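Methyltransferase (Pyrococcus horikoshii, PDB 1IXK) probably transfers a methyl group from S-adenosyl-L-methionine to carbon 5 of cytidine in RNA, as RsmB/NOP-family tRNA methyltransferases do. Local coordinates at residues E276-N281 / E289-A294; L270-G275 / F307-I312; L228-L233 / D263-E268; G29-R34 / R296-V301; C46-T51 / T133-Q138. All coordinates share one frame; numbering follows the deposited sequence.

Interaction 1: residues E276-N281 / E289-A294; sequences EPALTN and EEIKNA
Ala278 meets the 3-10 turn 289-293 and the residue after it with its single methyl: CB lies 3.5 Å from Ala294 CB and 3.8 Å from Ile291 CG2. Ile291 sends that branch to Ala278 because CG2 stands anti to the backbone N, while the side chain also packs on Ile258 and Leu262. Beside this, Thr280 and Lys292 cross at about a right angle. With chi1 at 61°, Thr280 holds CG2 beside its backbone N and sets it against Lys292 CG at 3.3 Å, tighter than ordinary van der Waals contact; OG1 faces Lys292 CE at 3.6 Å. One backbone bond joins the segments, Ala278 N to Ala294 O (3.0 Å), bent to 140° and arriving above the carbonyl plane. It extends the short pairing of strands 276-277 and 295-297, whose connecting loop contains the turn. The contact is chiefly apolar: methyl and methylene groups fill it, the aliphatic stem of Lys292, not its ammonium group, does the packing, and Leu279 O is buried without a partner in the model.

Interaction 2: residues L270-G275 / F307-I312; sequences LPLKYG and FFIAKI
Leu270 and Lys311 face each other antiparallel with CA atoms 5.4 Å apart, joined by one direct bond, Leu270 N to Lys311 O (2.8 Å, 165° at the hydrogen), while a water takes the place of the return bond, donating to Leu270 O and accepting from Lys311 N. Beyond this point the segment 270-275 is no longer strand, and Leu272 bridges the widening interval with its side chain. Its CD1 points at the strand backbone, 3.7 Å from Ile309 O, and touches Ile309 CG2 at 3.9 Å; CD2 lies against Lys311 CD, also at 3.9 Å. Strand 307-314 runs antiparallel to each of its neighbours in the mixed sheet of this class I methyltransferase fold, paired with 240-246 along one edge and with 267-270 and 295-297 along the other. Lys311, its CG anti to the backbone N (chi1 -175°), stretches out fully, so that its methylenes pass both leucines: CE reaches Leu270 CD1 at 4.1 Å, and NZ goes on to the carbonyl of Ala113. Replacing Leu272 by an alanine would probably open a gap over Ile309 and leave the lysine stem without a wall on that side. Tyr109 and Arg295 also border Leu272.

Interaction 3: residues L228-L233 / D263-E268; sequences LLEKGL and DNFDVE
Phe265 leans toward helix 215-235, and its atoms can be followed outward from CB, which is 4.2 Å from Leu233 CD1. The same methyl sits over one ring face, 3.8 Å from CG and 3.6 Å from CD1 of Phe265; its distance to the centroid is 4.0 Å at 28° off the ring normal, a CH-pi contact. Leu233 CD1 also reaches Phe265 CE1, at 4.0 Å. At CE2 and CZ the partner becomes Glu230. Phe265 CZ meets Glu230 CG at 3.6 Å, and CE2 faces Glu230 OE2 at 3.8 Å, the glutamate lying at the ring edge with its carboxylate plane turned 76° from the ring. Having CG anti to the backbone N (chi1 173°) and an extended chain, Glu230 runs past the tip of the ring. Leu233's other methyl, CD2, touches Val267 CG1 at 4.0 Å. Trp260 meets Phe265 edge-to-face from within helix 255-264. Helix 215-235 packs against the turn that leads from helix 255-264 into strand 267-270, as in an alpha/beta methyltransferase fold.

Interaction 4: residues G29-R34 / R296-V301; sequences GERAIR and RLYPDV
Tyr298, the first residue of 296-301 to touch helix 31-38, carries the guanidinium of Arg31 over one ring face: CZ stands 4.3 Å from the centroid, 26° off the normal, a cation-pi contact. The planes are 54° apart, so the group is inclined rather than stacked, and NH2 comes nearest, 3.3 Å from Tyr298 CD2. The tyrosine hydroxyl bonds to Trp28. After Pro299, Asp300 supplies the countercharge. Arg31 NE bonds to OD2 of Asp300 at 2.9 Å and Arg31 NH2 to OD1 at 3.0 Å, a side-on, two-nitrogen salt bridge in which each oxygen uses its syn lone pair and lies near the guanidinium plane. Arg31 gets there by an all-extended chain, with CG anti to the backbone N at chi1 -177°. A water joins Asp300 OD2 to Arg34 NE. Val301 closes the row, CG1 and CG2 each 3.8 Å from Arg31 NH2, the nitrogen that also bonds Glu276. A methionine in place of Arg31 is likely to leave Asp300 and Glu276 without their shared positive partner. At the surface, this is a side-on arginine-aspartate salt bridge backed by a cation-pi contact, joining the N-terminal helices to the loop after strand 295-297 of the methyltransferase domain.

Interaction 5: residues C46-T51 / T133-Q138; sequences CFRVNT and TSYLAQ
Arg48 and Tyr135 run antiparallel alongside one another, and the arginine CD settles over the centre of the tyrosine ring, 3.3 Å from the centroid and 10° off its normal, a close CH-pi contact. Bending at chi3 (91°) then turns the guanidinium back over Tyr135 CB and CA. Two helix side chains take its edge: NH1 donates to Ser134 OG at 2.9 Å, and NE to Gln138 OE1, also 2.9 Å. The second bond is bent and comes from above the amide carbonyl plane; guanidinium and amide stand almost perpendicular, and the other end of the Gln138 amide faces the strand: NE2 donates to Val49 O at 2.8 Å, in the carbonyl plane and nearly straight (162°). Two waters bridge Thr51 OG1 to the glutamine, one through NE2 and one through its backbone O. Arg48 NH2 goes on to Gln103 and to the carbonyl of Gly131, a residue of the predicted S-adenosyl-L-methionine loop. The partners described are neutral oxygens and a ring face, so the positive charge of this buried arginine is probably compensated by carbonyl and hydroxyl dipoles while it ties the N-terminal sheet to helix 131-139.

In the fold
Interactions 1 to 4 meet around strand 307-314 and its neighbours. Interactions 1 and 2 have centres 9 Å apart and touch through Asn293 and Pro271. Interaction 3 joins the far end, where Ile312 CG2 lies 3.5 Å from Val267 CB. Glu276 OE2 reaches Arg31 NH2 at 2.8 Å, a salt bridge connecting interactions 1 and 4. Interaction 5 stands apart, its centre about 28 Å from that of interaction 1, yet it is closest to the predicted cofactor site: the side chain of Ser134 lies about 4 Å from Gly131. The side chain of Ile309 is about 8 Å from those of Lys132 and Asp194, and that of Tyr298 about 11 Å from that of the predicted nucleophile Cys247. Interactions 4 and 5 each join N-terminal and methyltransferase parts, on opposite sides of the chain's centre.

Interaction 1: residues E276-N281 / E289-A294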
# COMPACT_ATOMS: atom_id res chain seq x y z
N GLU A 276 7.56 -7.49 -9.06
CA GLU A 276 8.91 -7.90 -9.39
C GLU A 276 9.70 -8.01 -8.09
O GLU A 276 9.31 -7.45 -7.07
CB GLU A 276 9.55 -6.88 -10.33
CG GLU A 276 8.96 -6.89 -11.74
CD GLU A 276 9.47 -5.77 -12.61
OE1 GLU A 276 10.70 -5.57 -12.66
OE2 GLU A 276 8.64 -5.09 -13.26
N PRO A 277 10.82 -8.74 -8.11
CA PRO A 277 11.64 -8.89 -6.90
C PRO A 277 12.17 -7.54 -6.46
O PRO A 277 12.48 -6.69 -7.30
CB PRO A 277 12.77 -9.82 -7.36
CG PRO A 277 12.17 -10.56 -8.52
CD PRO A 277 11.40 -9.50 -9.24
N ALA A 278 12.28 -7.33 -5.15
CA ALA A 278 12.81 -6.08 -4.64
C ALA A 278 14.28 -6.03 -5.05
O ALA A 278 14.85 -7.05 -5.45
CB ALA A 278 12.68 -6.02 -3.11
N LEU A 279 14.90 -4.86 -4.95
CA LEU A 279 16.29 -4.68 -5.34
C LEU A 279 17.27 -5.18 -4.27
O LEU A 279 17.15 -4.81 -3.11
CB LEU A 279 16.55 -3.20 -5.63
CG LEU A 279 15.64 -2.56 -6.68
CD1 LEU A 279 15.84 -1.04 -6.67
CD2 LEU A 279 15.94 -3.13 -8.05
N THR A 280 18.23 -6.02 -4.66
CA THR A 280 19.21 -6.53 -3.70
C THR A 280 20.61 -5.96 -3.91
O THR A 280 21.53 -6.30 -3.18
CB THR A 280 19.31 -8.08 -3.73
OG1 THR A 280 19.72 -8.51 -5.03
CG2 THR A 280 17.98 -8.71 -3.38
N ASN A 281 20.76 -5.11 -4.92
CA ASN A 281 22.05 -4.48 -5.19
C ASN A 281 21.84 -3.03 -5.64
O ASN A 281 22.43 -2.59 -6.61
CB ASN A 281 22.83 -5.24 -6.27
CG ASN A 281 24.30 -4.85 -6.31
OD1 ASN A 281 24.94 -4.87 -7.36
ND2 ASN A 281 24.85 -4.52 -5.14
N GLU A 289 19.96 -11.56 0.29
CA GLU A 289 19.20 -12.21 -0.76
C GLU A 289 17.75 -12.35 -0.29
O GLU A 289 16.82 -12.38 -1.10
CB GLU A 289 19.79 -13.60 -1.06
CG GLU A 289 19.01 -14.45 -2.06
CD GLU A 289 19.11 -13.97 -3.50
OE1 GLU A 289 19.85 -13.01 -3.78
OE2 GLU A 289 18.43 -14.57 -4.37
N GLU A 290 17.57 -12.43 1.02
CA GLU A 290 16.24 -12.56 1.62
C GLU A 290 15.30 -11.43 1.19
O GLU A 290 14.08 -11.60 1.15
CB GLU A 290 16.37 -12.62 3.15
CG GLU A 290 15.08 -12.44 3.94
CD GLU A 290 15.22 -12.87 5.40
OE1 GLU A 290 16.28 -12.61 6.02
OE2 GLU A 290 14.26 -13.47 5.93
N ILE A 291 15.88 -10.28 0.86
CA ILE A 291 15.10 -9.12 0.42
C ILE A 291 14.31 -9.42 -0.86
O ILE A 291 13.33 -8.74 -1.15
CB ILE A 291 16.03 -7.90 0.18
CG1 ILE A 291 16.68 -7.48 1.50
CG2 ILE A 291 15.23 -6.72 -0.39
CD1 ILE A 291 15.69 -7.00 2.53
N LYS A 292 14.73 -10.43 -1.62
CA LYS A 292 13.99 -10.76 -2.84
C LYS A 292 12.58 -11.28 -2.54
O LYS A 292 11.78 -11.46 -3.45
CB LYS A 292 14.76 -11.78 -3.69
CG LYS A 292 16.00 -11.17 -4.32
CD LYS A 292 16.46 -11.91 -5.56
CE LYS A 292 17.66 -11.22 -6.18
NZ LYS A 292 18.08 -11.88 -7.45
N ASN A 293 12.29 -11.51 -1.26
CA ASN A 293 10.95 -11.94 -0.84
C ASN A 293 10.03 -10.72 -0.93
O ASN A 293 8.81 -10.85 -1.08
CB ASN A 293 10.97 -12.47 0.60
CG ASN A 293 11.41 -13.93 0.68
OD1 ASN A 293 10.70 -14.82 0.21
ND2 ASN A 293 12.57 -14.17 1.27
N ALA A 294 10.64 -9.54 -0.83
CA ALA A 294 9.90 -8.27 -0.93
C ALA A 294 9.60 -8.03 -2.41
O ALA A 294 10.31 -8.56 -3.27
CB ALA A 294 10.74 -7.13 -0.36

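Interaction 2: residues L270-G275 / F307-I312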
# COMPACT_ATOMS: atom_id res chain seq x y z
N LEU A 270 8.70 -13.17 4.53
CA LEU A 270 7.92 -14.26 3.98
C LEU A 270 7.68 -13.96 2.50
O LEU A 270 7.60 -12.79 2.10
CB LEU A 270 6.58 -14.41 4.71
CG LEU A 270 6.67 -14.67 6.22
CD1 LEU A 270 5.27 -14.77 6.80
CD2 LEU A 270 7.44 -15.96 6.48
N PRO A 271 7.57 -15.00 1.67
CA PRO A 271 7.35 -14.86 0.22
C PRO A 271 6.05 -14.17 -0.15
O PRO A 271 5.01 -14.41 0.46
CB PRO A 271 7.39 -16.30 -0.29
CG PRO A 271 8.24 -17.00 0.71
CD PRO A 271 7.78 -16.42 2.02
N LEU A 272 6.12 -13.30 -1.16
CA LEU A 272 4.96 -12.60 -1.69
C LEU A 272 4.93 -12.94 -3.18
O LEU A 272 5.98 -13.00 -3.82
CB LEU A 272 5.09 -11.09 -1.49
CG LEU A 272 4.86 -10.63 -0.05
CD1 LEU A 272 5.17 -9.15 0.08
CD2 LEU A 272 3.42 -10.91 0.36
N LYS A 273 3.74 -13.15 -3.72
CA LYS A 273 3.59 -13.56 -5.11
C LYS A 273 3.67 -12.55 -6.24
O LYS A 273 4.36 -12.78 -7.23
CB LYS A 273 2.29 -14.35 -5.25
CG LYS A 273 2.13 -15.06 -6.60
CD LYS A 273 0.80 -15.80 -6.69
CE LYS A 273 0.78 -16.74 -7.89
NZ LYS A 273 1.18 -16.05 -9.15
N TYR A 274 2.98 -11.42 -6.11
CA TYR A 274 2.95 -10.46 -7.21
C TYR A 274 3.97 -9.34 -7.23
O TYR A 274 4.49 -8.93 -6.19
CB TYR A 274 1.54 -9.86 -7.30
CG TYR A 274 0.48 -10.94 -7.36
CD1 TYR A 274 -0.11 -11.43 -6.20
CD2 TYR A 274 0.10 -11.49 -8.58
CE1 TYR A 274 -1.04 -12.47 -6.25
CE2 TYR A 274 -0.83 -12.52 -8.65
CZ TYR A 274 -1.39 -13.01 -7.48
OH TYR A 274 -2.30 -14.04 -7.55
N GLY A 275 4.25 -8.87 -8.44
CA GLY A 275 5.21 -7.80 -8.64
C GLY A 275 6.56 -8.36 -9.03
O GLY A 275 6.71 -9.55 -9.31
N PHE A 307 5.49 1.14 -6.32
CA PHE A 307 5.05 0.51 -5.08
C PHE A 307 6.08 -0.50 -4.54
O PHE A 307 6.81 -1.11 -5.31
CB PHE A 307 3.72 -0.20 -5.39
CG PHE A 307 3.07 -0.86 -4.22
CD1 PHE A 307 2.32 -0.13 -3.31
CD2 PHE A 307 3.17 -2.24 -4.05
CE1 PHE A 307 1.66 -0.76 -2.25
CE2 PHE A 307 2.52 -2.88 -3.00
CZ PHE A 307 1.77 -2.14 -2.09
N PHE A 308 6.12 -0.65 -3.22
CA PHE A 308 7.05 -1.58 -2.57
C PHE A 308 6.30 -2.23 -1.42
O PHE A 308 5.57 -1.56 -0.69
CB PHE A 308 8.26 -0.83 -1.99
CG PHE A 308 9.17 -1.70 -1.17
CD1 PHE A 308 10.11 -2.52 -1.78
CD2 PHE A 308 9.10 -1.68 0.23
CE1 PHE A 308 10.98 -3.32 -1.02
CE2 PHE A 308 9.96 -2.48 1.00
CZ PHE A 308 10.90 -3.30 0.37
N ILE A 309 6.47 -3.54 -1.26
CA ILE A 309 5.80 -4.23 -0.18
C ILE A 309 6.64 -5.39 0.34
O ILE A 309 7.26 -6.10 -0.44
CB ILE A 309 4.42 -4.79 -0.64
CG1 ILE A 309 3.74 -5.49 0.54
CG2 ILE A 309 4.61 -5.75 -1.81
CD1 ILE A 309 2.29 -5.92 0.26
N ALA A 310 6.64 -5.56 1.65
CA ALA A 310 7.38 -6.64 2.29
C ALA A 310 6.53 -7.26 3.39
O ALA A 310 5.83 -6.55 4.12
CB ALA A 310 8.69 -6.12 2.87
N LYS A 311 6.60 -8.58 3.52
CA LYS A 311 5.83 -9.28 4.54
C LYS A 311 6.82 -9.80 5.59
O LYS A 311 7.65 -10.66 5.30
CB LYS A 311 5.05 -10.43 3.92
CG LYS A 311 4.12 -11.14 4.88
CD LYS A 311 3.13 -12.00 4.11
CE LYS A 311 2.21 -12.75 5.05
NZ LYS A 311 1.03 -13.29 4.31
N ILE A 312 6.69 -9.29 6.80
CA ILE A 312 7.59 -9.63 7.89
C ILE A 312 6.97 -10.50 8.99
O ILE A 312 5.88 -10.21 9.47
CB ILE A 312 8.12 -8.33 8.54
CG1 ILE A 312 8.78 -7.46 7.47
CG2 ILE A 312 9.08 -8.65 9.67
CD1 ILE A 312 9.18 -6.06 7.97
O HOH W 1 8.13 -10.23 1.77

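Interaction 3: residues L228-L233 / D263-E268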
# COMPACT_ATOMS: atom_id res chain seq x y z
N LEU A 228 8.36 4.05 12.77
CA LEU A 228 7.07 3.36 12.72
C LEU A 228 7.24 1.85 12.72
O LEU A 228 6.55 1.14 13.44
CB LEU A 228 6.30 3.80 11.47
CG LEU A 228 5.79 5.25 11.50
CD1 LEU A 228 5.35 5.68 10.11
CD2 LEU A 228 4.66 5.36 12.50
N LEU A 229 8.18 1.35 11.91
CA LEU A 229 8.42 -0.08 11.83
C LEU A 229 8.88 -0.64 13.17
O LEU A 229 8.46 -1.73 13.57
CB LEU A 229 9.45 -0.37 10.74
CG LEU A 229 9.79 -1.84 10.49
CD1 LEU A 229 8.51 -2.63 10.19
CD2 LEU A 229 10.77 -1.93 9.33
N GLU A 230 9.74 0.09 13.88
CA GLU A 230 10.20 -0.36 15.18
C GLU A 230 9.06 -0.41 16.19
O GLU A 230 8.93 -1.37 16.94
CB GLU A 230 11.34 0.53 15.70
CG GLU A 230 11.76 0.22 17.12
CD GLU A 230 13.15 0.74 17.45
OE1 GLU A 230 13.53 1.81 16.94
OE2 GLU A 230 13.86 0.07 18.24
N LYS A 231 8.21 0.63 16.21
CA LYS A 231 7.09 0.64 17.14
C LYS A 231 6.11 -0.50 16.82
O LYS A 231 5.55 -1.12 17.73
CB LYS A 231 6.33 1.97 17.08
CG LYS A 231 7.13 3.19 17.57
CD LYS A 231 7.68 2.99 18.98
CE LYS A 231 6.57 2.71 19.98
NZ LYS A 231 7.09 2.48 21.36
N GLY A 232 5.91 -0.77 15.54
CA GLY A 232 5.01 -1.83 15.13
C GLY A 232 5.51 -3.20 15.55
O GLY A 232 4.77 -4.01 16.11
N LEU A 233 6.79 -3.47 15.28
CA LEU A 233 7.37 -4.76 15.65
C LEU A 233 7.35 -4.94 17.16
O LEU A 233 7.18 -6.06 17.66
CB LEU A 233 8.79 -4.87 15.10
CG LEU A 233 8.88 -4.96 13.57
CD1 LEU A 233 10.34 -4.95 13.14
CD2 LEU A 233 8.20 -6.23 13.10
N ASP A 263 18.47 -6.68 10.19
CA ASP A 263 19.71 -6.60 10.98
C ASP A 263 19.45 -6.20 12.42
O ASP A 263 20.17 -6.61 13.33
CB ASP A 263 20.68 -5.54 10.42
CG ASP A 263 21.13 -5.83 9.00
OD1 ASP A 263 21.01 -6.98 8.55
OD2 ASP A 263 21.63 -4.88 8.36
N ASN A 264 18.42 -5.39 12.62
CA ASN A 264 18.12 -4.88 13.94
C ASN A 264 17.13 -5.67 14.81
O ASN A 264 17.21 -5.61 16.04
CB ASN A 264 17.63 -3.44 13.79
CG ASN A 264 17.80 -2.63 15.05
OD1 ASN A 264 18.93 -2.40 15.49
ND2 ASN A 264 16.69 -2.21 15.64
N PHE A 265 16.20 -6.40 14.20
CA PHE A 265 15.23 -7.15 14.98
C PHE A 265 15.22 -8.64 14.68
O PHE A 265 15.85 -9.09 13.72
CB PHE A 265 13.82 -6.60 14.74
CG PHE A 265 13.71 -5.11 14.92
CD1 PHE A 265 13.80 -4.26 13.83
CD2 PHE A 265 13.53 -4.57 16.19
CE1 PHE A 265 13.69 -2.88 13.99
CE2 PHE A 265 13.42 -3.19 16.36
CZ PHE A 265 13.51 -2.34 15.26
N ASP A 266 14.49 -9.40 15.49
CA ASP A 266 14.38 -10.84 15.31
C ASP A 266 13.19 -11.12 14.40
O ASP A 266 12.12 -11.54 14.85
CB ASP A 266 14.20 -11.51 16.67
CG ASP A 266 15.35 -11.22 17.61
OD1 ASP A 266 16.48 -11.65 17.30
OD2 ASP A 266 15.14 -10.55 18.64
N VAL A 267 13.39 -10.86 13.11
CA VAL A 267 12.35 -11.06 12.10
C VAL A 267 12.89 -11.75 10.85
O VAL A 267 14.10 -11.85 10.66
CB VAL A 267 11.75 -9.71 11.66
CG1 VAL A 267 11.17 -8.97 12.86
CG2 VAL A 267 12.82 -8.86 10.97
N GLU A 268 11.97 -12.21 10.01
CA GLU A 268 12.33 -12.87 8.77
C GLU A 268 11.28 -12.45 7.74
O GLU A 268 10.15 -12.11 8.10
CB GLU A 268 12.29 -14.39 8.93
CG GLU A 268 10.90 -14.96 9.16
CD GLU A 268 10.91 -16.43 9.56
OE1 GLU A 268 12.00 -17.04 9.55
OE2 GLU A 268 9.83 -16.97 9.87
O HOH W 2 16.21 -0.52 17.91

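Interaction 4: residues G29-R34 / R296-V301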
# COMPACT_ATOMS: atom_id res chain seq x y z
N GLY A 29 18.79 1.62 -15.30
CA GLY A 29 19.35 1.82 -16.63
C GLY A 29 18.36 2.49 -17.56
O GLY A 29 17.60 3.36 -17.14
N GLU A 30 18.35 2.08 -18.83
CA GLU A 30 17.44 2.67 -19.82
C GLU A 30 15.96 2.56 -19.45
O GLU A 30 15.15 3.37 -19.90
CB GLU A 30 17.66 2.04 -21.20
CG GLU A 30 17.59 0.52 -21.24
CD GLU A 30 18.91 -0.15 -20.90
OE1 GLU A 30 19.41 0.02 -19.77
OE2 GLU A 30 19.46 -0.86 -21.78
N ARG A 31 15.61 1.59 -18.62
CA ARG A 31 14.21 1.43 -18.20
C ARG A 31 13.78 2.64 -17.38
O ARG A 31 12.59 2.93 -17.25
CB ARG A 31 14.04 0.15 -17.37
CG ARG A 31 12.60 -0.12 -16.95
CD ARG A 31 12.50 -1.31 -16.01
NE ARG A 31 11.12 -1.55 -15.60
CZ ARG A 31 10.73 -2.53 -14.79
NH1 ARG A 31 11.62 -3.38 -14.30
NH2 ARG A 31 9.45 -2.68 -14.48
N ALA A 32 14.75 3.36 -16.84
CA ALA A 32 14.47 4.54 -16.03
C ALA A 32 13.51 5.49 -16.75
O ALA A 32 12.55 5.97 -16.15
CB ALA A 32 15.77 5.27 -15.70
N ILE A 33 13.76 5.76 -18.02
CA ILE A 33 12.91 6.66 -18.79
C ILE A 33 11.49 6.09 -18.94
O ILE A 33 10.52 6.83 -18.84
CB ILE A 33 13.51 6.94 -20.19
CG1 ILE A 33 12.60 7.88 -20.98
CG2 ILE A 33 13.69 5.64 -20.95
CD1 ILE A 33 12.45 9.25 -20.35
N ARG A 34 11.39 4.79 -19.18
CA ARG A 34 10.09 4.15 -19.35
C ARG A 34 9.25 4.21 -18.07
O ARG A 34 8.03 4.35 -18.12
CB ARG A 34 10.27 2.70 -19.80
CG ARG A 34 11.04 2.58 -21.12
CD ARG A 34 10.75 1.26 -21.85
NE ARG A 34 11.35 0.10 -21.20
CZ ARG A 34 12.66 -0.15 -21.15
NH1 ARG A 34 13.52 0.69 -21.71
NH2 ARG A 34 13.10 -1.25 -20.55
N ARG A 296 8.08 -5.22 -5.71
CA ARG A 296 7.91 -3.87 -6.22
C ARG A 296 6.97 -3.89 -7.42
O ARG A 296 7.01 -4.82 -8.23
CB ARG A 296 9.25 -3.28 -6.69
CG ARG A 296 10.08 -2.62 -5.60
CD ARG A 296 11.40 -2.12 -6.19
NE ARG A 296 12.20 -1.38 -5.22
CZ ARG A 296 12.39 -0.06 -5.27
NH1 ARG A 296 11.83 0.66 -6.23
NH2 ARG A 296 13.16 0.53 -4.36
N LEU A 297 6.14 -2.86 -7.51
CA LEU A 297 5.22 -2.71 -8.63
C LEU A 297 5.73 -1.47 -9.36
O LEU A 297 6.08 -0.47 -8.72
CB LEU A 297 3.79 -2.49 -8.16
CG LEU A 297 3.09 -3.65 -7.46
CD1 LEU A 297 1.68 -3.22 -7.05
CD2 LEU A 297 3.03 -4.86 -8.39
N TYR A 298 5.79 -1.55 -10.68
CA TYR A 298 6.28 -0.44 -11.49
C TYR A 298 5.19 0.08 -12.42
O TYR A 298 4.43 -0.70 -13.00
CB TYR A 298 7.48 -0.91 -12.32
CG TYR A 298 8.71 -1.20 -11.49
CD1 TYR A 298 9.48 -0.15 -10.97
CD2 TYR A 298 9.12 -2.51 -11.24
CE1 TYR A 298 10.62 -0.41 -10.23
CE2 TYR A 298 10.26 -2.77 -10.49
CZ TYR A 298 11.01 -1.72 -10.00
OH TYR A 298 12.16 -1.96 -9.28
N PRO A 299 5.11 1.41 -12.57
CA PRO A 299 4.10 2.02 -13.44
C PRO A 299 4.21 1.65 -14.91
O PRO A 299 3.25 1.79 -15.65
CB PRO A 299 4.29 3.51 -13.19
CG PRO A 299 5.75 3.61 -12.89
CD PRO A 299 5.98 2.43 -11.98
N ASP A 300 5.38 1.17 -15.33
CA ASP A 300 5.56 0.81 -16.74
C ASP A 300 5.07 -0.59 -17.07
O ASP A 300 4.94 -0.94 -18.25
CB ASP A 300 7.02 0.99 -17.16
CG ASP A 300 7.96 0.01 -16.48
OD1 ASP A 300 7.69 -0.40 -15.33
OD2 ASP A 300 9.00 -0.32 -17.10
N VAL A 301 4.79 -1.40 -16.06
CA VAL A 301 4.30 -2.75 -16.31
C VAL A 301 3.04 -3.12 -15.53
O VAL A 301 2.23 -3.92 -16.00
CB VAL A 301 5.40 -3.82 -16.01
CG1 VAL A 301 6.62 -3.58 -16.87
CG2 VAL A 301 5.78 -3.78 -14.55
O HOH W 3 9.40 -1.20 -19.56

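Interaction 5: residues C46-T51 / T133-Q138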
# COMPACT_ATOMS: atom_id res chain seq x y z
N CYS A 46 -10.30 2.00 -10.23
CA CYS A 46 -10.53 0.63 -9.77
C CYS A 46 -11.43 0.59 -8.54
O CYS A 46 -11.57 1.58 -7.82
CB CYS A 46 -9.20 -0.05 -9.44
SG CYS A 46 -7.88 0.13 -10.69
N PHE A 47 -12.05 -0.56 -8.30
CA PHE A 47 -12.92 -0.69 -7.14
C PHE A 47 -12.76 -2.05 -6.48
O PHE A 47 -12.30 -3.00 -7.09
CB PHE A 47 -14.39 -0.46 -7.54
CG PHE A 47 -14.93 -1.50 -8.48
CD1 PHE A 47 -15.40 -2.72 -8.00
CD2 PHE A 47 -14.94 -1.27 -9.85
CE1 PHE A 47 -15.87 -3.69 -8.88
CE2 PHE A 47 -15.41 -2.24 -10.74
CZ PHE A 47 -15.88 -3.45 -10.25
N ARG A 48 -13.16 -2.11 -5.21
CA ARG A 48 -13.09 -3.32 -4.42
C ARG A 48 -14.50 -3.69 -4.00
O ARG A 48 -15.25 -2.85 -3.52
CB ARG A 48 -12.23 -3.07 -3.18
CG ARG A 48 -12.18 -4.20 -2.18
CD ARG A 48 -11.57 -3.70 -0.88
NE ARG A 48 -12.57 -3.19 0.06
CZ ARG A 48 -12.41 -2.12 0.82
NH1 ARG A 48 -13.37 -1.75 1.65
NH2 ARG A 48 -11.30 -1.39 0.74
N VAL A 49 -14.87 -4.95 -4.18
CA VAL A 49 -16.20 -5.41 -3.78
C VAL A 49 -16.21 -5.54 -2.26
O VAL A 49 -15.32 -6.16 -1.68
CB VAL A 49 -16.53 -6.78 -4.38
CG1 VAL A 49 -17.88 -7.26 -3.86
CG2 VAL A 49 -16.52 -6.71 -5.90
N ASN A 50 -17.23 -4.97 -1.61
CA ASN A 50 -17.34 -5.08 -0.16
C ASN A 50 -18.09 -6.36 0.15
O ASN A 50 -19.33 -6.40 0.15
CB ASN A 50 -18.08 -3.87 0.42
CG ASN A 50 -18.31 -4.00 1.91
OD1 ASN A 50 -17.66 -4.80 2.58
ND2 ASN A 50 -19.22 -3.19 2.44
N THR A 51 -17.33 -7.42 0.41
CA THR A 51 -17.92 -8.72 0.70
C THR A 51 -18.66 -8.78 2.02
O THR A 51 -19.25 -9.81 2.36
CB THR A 51 -16.85 -9.82 0.64
OG1 THR A 51 -15.80 -9.53 1.57
CG2 THR A 51 -16.27 -9.88 -0.77
N THR A 133 -8.10 0.09 5.77
CA THR A 133 -8.65 -0.33 7.05
C THR A 133 -9.95 -1.11 6.84
O THR A 133 -10.17 -2.13 7.49
CB THR A 133 -8.93 0.88 7.95
OG1 THR A 133 -7.78 1.74 7.97
CG2 THR A 133 -9.23 0.41 9.38
N SER A 134 -10.81 -0.63 5.94
CA SER A 134 -12.07 -1.32 5.67
C SER A 134 -11.83 -2.63 4.92
O SER A 134 -12.62 -3.57 5.02
CB SER A 134 -13.03 -0.40 4.89
OG SER A 134 -12.43 0.12 3.71
N TYR A 135 -10.72 -2.71 4.18
CA TYR A 135 -10.42 -3.95 3.47
C TYR A 135 -10.08 -5.00 4.54
O TYR A 135 -10.54 -6.14 4.48
CB TYR A 135 -9.24 -3.76 2.51
CG TYR A 135 -9.21 -4.75 1.35
CD1 TYR A 135 -8.51 -4.45 0.17
CD2 TYR A 135 -9.89 -5.97 1.41
CE1 TYR A 135 -8.51 -5.32 -0.91
CE2 TYR A 135 -9.89 -6.86 0.32
CZ TYR A 135 -9.20 -6.52 -0.84
OH TYR A 135 -9.19 -7.38 -1.92
N LEU A 136 -9.27 -4.60 5.53
CA LEU A 136 -8.91 -5.50 6.61
C LEU A 136 -10.18 -6.01 7.29
O LEU A 136 -10.30 -7.19 7.61
CB LEU A 136 -8.04 -4.79 7.66
CG LEU A 136 -6.67 -4.25 7.25
CD1 LEU A 136 -6.09 -3.43 8.39
CD2 LEU A 136 -5.74 -5.40 6.86
N ALA A 137 -11.13 -5.10 7.49
CA ALA A 137 -12.39 -5.45 8.13
C ALA A 137 -13.18 -6.52 7.39
O ALA A 137 -13.70 -7.45 8.02
CB ALA A 137 -13.26 -4.20 8.32
N GLN A 138 -13.29 -6.42 6.07
CA GLN A 138 -14.06 -7.43 5.35
C GLN A 138 -13.31 -8.75 5.29
O GLN A 138 -13.92 -9.82 5.29
CB GLN A 138 -14.47 -6.93 3.95
CG GLN A 138 -13.35 -6.73 2.93
CD GLN A 138 -13.88 -6.18 1.61
OE1 GLN A 138 -14.31 -5.03 1.53
NE2 GLN A 138 -13.85 -7.01 0.57
O HOH W 4 -15.26 -3.05 3.79
O HOH W 5 -16.22 -10.24 4.16
O HOH W 6 -13.13 -9.74 1.19